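Local coordinates for hypothetical protein (PDB 2HKV), which is of unknown function but belongs to the DinB superfamily and holds a nickel ion in this crystal, at residues A[88-91]-A[92-96]. Sequence-based numbering, arbitrary orientation.
Sequences QSWQ and YYQDR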
# COMPACT_ATOMS: atom_id res chain seq x y z
N GLN A 88 -6.68 13.83 12.79
CA GLN A 88 -5.63 14.80 13.02
C GLN A 88 -4.43 14.60 12.11
O GLN A 88 -3.93 15.56 11.52
CB GLN A 88 -5.19 14.68 14.46
CG GLN A 88 -4.09 15.59 14.88
CD GLN A 88 -3.81 15.48 16.40
OE1 GLN A 88 -4.74 15.29 17.22
NE2 GLN A 88 -2.53 15.59 16.78
N SER A 89 -3.98 13.35 11.98
CA SER A 89 -2.88 12.99 11.07
C SER A 89 -3.24 13.31 9.61
O SER A 89 -2.42 13.83 8.86
CB SER A 89 -2.50 11.51 11.22
OG SER A 89 -2.13 11.27 12.57
N TRP A 90 -4.46 13.01 9.22
CA TRP A 90 -4.91 13.26 7.84
C TRP A 90 -4.93 14.78 7.56
O TRP A 90 -4.58 15.22 6.47
CB TRP A 90 -6.29 12.60 7.66
CG TRP A 90 -7.04 12.92 6.47
CD1 TRP A 90 -8.36 13.22 6.45
CD2 TRP A 90 -6.61 12.93 5.10
NE1 TRP A 90 -8.78 13.44 5.18
CE2 TRP A 90 -7.72 13.29 4.32
CE3 TRP A 90 -5.38 12.72 4.45
CZ2 TRP A 90 -7.67 13.41 2.93
CZ3 TRP A 90 -5.33 12.85 3.04
CH2 TRP A 90 -6.48 13.21 2.32
N GLN A 91 -5.31 15.58 8.55
CA GLN A 91 -5.31 17.04 8.40
C GLN A 91 -3.88 17.57 8.24
O GLN A 91 -3.62 18.47 7.44
CB GLN A 91 -5.97 17.71 9.61
CG GLN A 91 -6.20 19.19 9.41
CD GLN A 91 -7.08 19.46 8.20
OE1 GLN A 91 -8.21 18.96 8.12
NE2 GLN A 91 -6.55 20.21 7.23
N TYR A 92 -2.96 16.99 9.00
CA TYR A 92 -1.58 17.40 8.96
C TYR A 92 -1.04 17.13 7.56
O TYR A 92 -0.36 18.00 6.95
CB TYR A 92 -0.78 16.60 9.99
CG TYR A 92 0.65 17.05 10.16
CD1 TYR A 92 1.63 16.62 9.28
CD2 TYR A 92 1.01 17.91 11.19
CE1 TYR A 92 2.94 17.00 9.42
CE2 TYR A 92 2.35 18.29 11.36
CZ TYR A 92 3.30 17.83 10.45
OH TYR A 92 4.61 18.21 10.57
N TYR A 93 -1.33 15.92 7.09
CA TYR A 93 -0.91 15.50 5.76
C TYR A 93 -1.49 16.44 4.68
O TYR A 93 -0.79 16.86 3.77
CB TYR A 93 -1.32 14.05 5.52
CG TYR A 93 -0.85 13.45 4.16
CD1 TYR A 93 -1.65 13.54 3.02
CD2 TYR A 93 0.37 12.79 4.05
CE1 TYR A 93 -1.25 12.99 1.82
CE2 TYR A 93 0.79 12.23 2.84
CZ TYR A 93 -0.02 12.35 1.72
OH TYR A 93 0.39 11.83 0.52
N GLN A 94 -2.78 16.73 4.78
CA GLN A 94 -3.41 17.57 3.76
C GLN A 94 -2.77 18.94 3.72
O GLN A 94 -2.60 19.53 2.65
CB GLN A 94 -4.90 17.73 4.02
CG GLN A 94 -5.69 16.50 3.75
CD GLN A 94 -7.15 16.73 4.05
OE1 GLN A 94 -7.67 16.31 5.09
NE2 GLN A 94 -7.81 17.45 3.16
N ASP A 95 -2.41 19.46 4.88
CA ASP A 95 -1.79 20.78 4.90
C ASP A 95 -0.41 20.77 4.25
O ASP A 95 -0.06 21.70 3.53
CB ASP A 95 -1.65 21.24 6.34
CG ASP A 95 -3.01 21.47 7.03
OD1 ASP A 95 -4.07 21.45 6.34
OD2 ASP A 95 -2.98 21.70 8.27
N ARG A 96 0.37 19.72 4.51
CA ARG A 96 1.69 19.57 3.88
C ARG A 96 1.55 19.30 2.36
O ARG A 96 2.37 19.74 1.52
CB ARG A 96 2.51 18.47 4.56
CG ARG A 96 2.89 18.77 6.04
CD ARG A 96 2.90 20.25 6.35
NE ARG A 96 3.14 20.57 7.75
CZ ARG A 96 2.26 20.48 8.75
NH1 ARG A 96 1.04 20.00 8.58
NH2 ARG A 96 2.64 20.86 9.97
O HOH W 1 -9.70 16.75 6.96
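Q94 N donates to W90 O at 2.9 Å and Y93 N to S89 O at 2.9 Å, part of the i to i+4 bonding that runs unbroken through residues 88-96 of helix 82-98. The same pair, W90 and Q94, meets again through its side chains. The indole has CG anti to the backbone N (chi1 169°), which lays the ring alongside the next turn. Q94 crosses one face of it. Q94 CG sits 3.5 Å from the centroid of the W90 six-membered ring, a CH-pi contact almost on the ring normal. The Q94 amide is stacked on the indole, the two planes 23° apart, with OE1 above the plane towards the rim. W90 CZ3 also touches Y93 CD1 at 3.7 Å. An alanine in place of W90 would probably leave the Q94 chain without its stacking surface and free to turn. Helix 82-98 belongs to the helical bundle of this DinB-superfamily protein. W90 and Y93 pack on helix 4-26, while S89 OG is hydrogen-bonded to A51 O and Y93 OH to L118 O. On the exposed side, Q91 NE2 donates to D95 OD1 at 2.9 Å, on the syn side but 34° out of the carboxylate plane. One water donates to both Q91 OE1 and Q94 OE1. R96 folds back, its NH1 over the centre of the Y92 ring and hydrogen-bonded to Y92 O at 2.9 Å.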